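Local coordinates for carbohydrate kinase, FGGY (Rhodospirillum rubrum, PDB 3IFR), which probably phosphorylates D-xylulose, as a member of the FGGY family of carbohydrate kinases, at residues A[185-190]-A[208-213]. Sequence-based numbering, arbitrary orientation.
Sequences GGFIDL and SAVPPA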
ATOM      1  N   GLY A 185       3.386 -11.858   4.509  1.00 20.46           N
ATOM      2  CA  GLY A 185       4.150 -12.962   3.971  1.00 20.90           C
ATOM      3  C   GLY A 185       3.628 -14.378   4.205  1.00 22.44           C
ATOM      4  O   GLY A 185       4.003 -15.282   3.469  1.00 22.28           O
ATOM      5  N   GLY A 186       2.812 -14.593   5.241  1.00 24.81           N
ATOM      6  CA  GLY A 186       2.205 -15.898   5.483  1.00 18.79           C
ATOM      7  C   GLY A 186       2.812 -16.585   6.682  1.00 21.18           C
ATOM      8  O   GLY A 186       2.523 -17.742   6.940  1.00 23.60           O
ATOM      9  N   PHE A 187       3.629 -15.883   7.453  1.00 18.55           N
ATOM     10  CA  PHE A 187       4.289 -16.554   8.556  1.00 20.47           C
ATOM     11  C   PHE A 187       3.678 -16.362   9.935  1.00 25.68           C
ATOM     12  O   PHE A 187       4.016 -17.101  10.880  1.00 27.80           O
ATOM     13  CB  PHE A 187       5.760 -16.171   8.605  1.00 23.28           C
ATOM     14  CG  PHE A 187       6.508 -16.485   7.344  1.00 22.32           C
ATOM     15  CD1 PHE A 187       6.284 -17.677   6.667  1.00 22.12           C
ATOM     16  CD2 PHE A 187       7.449 -15.592   6.831  1.00 24.05           C
ATOM     17  CE1 PHE A 187       6.971 -17.966   5.485  1.00 22.15           C
ATOM     18  CE2 PHE A 187       8.171 -15.904   5.653  1.00 20.59           C
ATOM     19  CZ  PHE A 187       7.918 -17.088   4.995  1.00 20.13           C
ATOM     20  N   ILE A 188       2.786 -15.389  10.076  1.00 24.84           N
ATOM     21  CA  ILE A 188       2.248 -15.074  11.398  1.00 25.99           C
ATOM     22  C   ILE A 188       0.791 -15.487  11.598  1.00 26.93           C
ATOM     23  O   ILE A 188      -0.042 -15.301  10.715  1.00 26.26           O
ATOM     24  CB  ILE A 188       2.383 -13.587  11.726  1.00 24.89           C
ATOM     25  CG1 ILE A 188       3.850 -13.265  11.995  1.00 24.62           C
ATOM     26  CG2 ILE A 188       1.513 -13.231  12.938  1.00 22.85           C
ATOM     27  CD1 ILE A 188       4.122 -11.804  12.062  1.00 23.72           C
ATOM     28  N   ASP A 189       0.521 -16.060  12.769  1.00 27.61           N
ATOM     29  CA  ASP A 189      -0.825 -16.328  13.254  1.00 31.57           C
ATOM     30  C   ASP A 189      -1.312 -15.115  14.036  1.00 32.97           C
ATOM     31  O   ASP A 189      -0.709 -14.757  15.042  1.00 30.73           O
ATOM     32  CB  ASP A 189      -0.796 -17.534  14.203  1.00 35.59           C
ATOM     33  CG  ASP A 189      -2.183 -18.034  14.560  1.00 34.55           C
ATOM     34  OD1 ASP A 189      -2.458 -19.205  14.281  1.00 35.14           O
ATOM     35  OD2 ASP A 189      -3.008 -17.258  15.082  1.00 37.54           O
ATOM     36  N   LEU A 190      -2.383 -14.482  13.539  1.00 35.99           N
ATOM     37  CA  LEU A 190      -3.056 -13.353  14.197  1.00 34.46           C
ATOM     38  C   LEU A 190      -3.301 -13.654  15.666  1.00 38.43           C
ATOM     39  O   LEU A 190      -2.956 -12.850  16.531  1.00 44.88           O
ATOM     40  CB  LEU A 190      -4.406 -13.100  13.538  1.00 36.02           C
ATOM     41  CG  LEU A 190      -4.651 -11.905  12.609  1.00 39.25           C
ATOM     42  CD1 LEU A 190      -3.377 -11.300  12.051  1.00 30.09           C
ATOM     43  CD2 LEU A 190      -5.632 -12.297  11.481  1.00 35.69           C
ATOM     44  N   SER A 208      14.642 -21.451  11.423  1.00 27.78           N
ATOM     45  CA  SER A 208      15.703 -20.501  11.708  1.00 29.47           C
ATOM     46  C   SER A 208      15.835 -19.488  10.559  1.00 27.16           C
ATOM     47  O   SER A 208      16.398 -18.423  10.736  1.00 25.24           O
ATOM     48  CB  SER A 208      17.032 -21.228  11.934  1.00 33.03           C
ATOM     49  OG  SER A 208      17.382 -22.078  10.830  1.00 34.56           O
ATOM     50  N   ALA A 209      15.327 -19.811   9.377  1.00 25.70           N
ATOM     51  CA  ALA A 209      15.571 -18.931   8.229  1.00 25.10           C
ATOM     52  C   ALA A 209      14.720 -17.646   8.291  1.00 26.81           C
ATOM     53  O   ALA A 209      15.013 -16.679   7.596  1.00 23.80           O
ATOM     54  CB  ALA A 209      15.324 -19.650   6.942  1.00 23.73           C
ATOM     55  N   VAL A 210      13.666 -17.646   9.106  1.00 24.68           N
ATOM     56  CA  VAL A 210      12.859 -16.440   9.288  1.00 24.31           C
ATOM     57  C   VAL A 210      13.140 -15.785  10.630  1.00 23.34           C
ATOM     58  O   VAL A 210      12.980 -16.408  11.669  1.00 22.02           O
ATOM     59  CB  VAL A 210      11.339 -16.695   9.227  1.00 23.00           C
ATOM     60  CG1 VAL A 210      10.601 -15.357   9.277  1.00 21.63           C
ATOM     61  CG2 VAL A 210      10.974 -17.482   7.973  1.00 23.21           C
ATOM     62  N   PRO A 211      13.561 -14.521  10.590  1.00 22.13           N
ATOM     63  CA  PRO A 211      14.053 -13.832  11.786  1.00 21.64           C
ATOM     64  C   PRO A 211      12.866 -13.526  12.671  1.00 25.23           C
ATOM     65  O   PRO A 211      11.740 -13.550  12.175  1.00 23.58           O
ATOM     66  CB  PRO A 211      14.689 -12.531  11.224  1.00 21.39           C
ATOM     67  CG  PRO A 211      14.969 -12.816   9.752  1.00 21.19           C
ATOM     68  CD  PRO A 211      13.850 -13.785   9.337  1.00 22.67           C
ATOM     69  N   PRO A 212      13.096 -13.260  13.967  1.00 25.24           N
ATOM     70  CA  PRO A 212      11.913 -12.977  14.783  1.00 21.96           C
ATOM     71  C   PRO A 212      11.239 -11.706  14.280  1.00 23.41           C
ATOM     72  O   PRO A 212      11.934 -10.773  13.818  1.00 20.36           O
ATOM     73  CB  PRO A 212      12.490 -12.717  16.188  1.00 23.92           C
ATOM     74  CG  PRO A 212      13.903 -13.131  16.167  1.00 22.29           C
ATOM     75  CD  PRO A 212      14.361 -13.154  14.722  1.00 25.69           C
ATOM     76  N   ALA A 213       9.910 -11.659  14.386  1.00 23.18           N
ATOM     77  CA  ALA A 213       9.155 -10.459  14.025  1.00 25.17           C
ATOM     78  C   ALA A 213       9.350  -9.332  15.048  1.00 23.25           C
ATOM     79  O   ALA A 213       9.593  -9.574  16.244  1.00 23.96           O
ATOM     80  CB  ALA A 213       7.677 -10.772  13.855  1.00 24.71           C
TER
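With CG set anti to its own carbonyl carbon (chi1 -58°), the side chain of Phe187 extends toward Val210, whose CG2 is likewise anti to the carbonyl carbon while CG1 is anti to the backbone N (chi1 -174°). With CB of each residue directed at the other segment, these settings bring both valine branches against the phenyl ring. CG2 sits over one face as a CH-pi contact, 4.2 Å from the ring centroid and 20° off the normal, displaced toward the rim where CE2 of Phe187 lies 4.0 Å from CG2 of Val210. CG1 of Val210 approaches Phe187 CD2, also at 4.0 Å. A second, smaller contact follows one residue on: Ile188 brings CD1 to within 4.1 Å of CB of Ala213. The pairing illustrates how two segments can meet through side chains alone, since no hydrogen bond crosses between 185-190 and 208-213 and the nearest CA atoms, those of Phe187 and Val210, remain 8.6 Å apart. Elsewhere the side chain of Phe187 packs on helix 139-149, and Val210 on Val160 of strand 159-161, so the buried pair lies between these two elements. The contact thus joins the residues following the Schellman motif of Gly186, just beyond helix 179-185, to Val210 in the loop and Ala213 at the start of strand 213-214, within the N-terminal FGGY region of this kinase, a member of the actin-like ATPase clan.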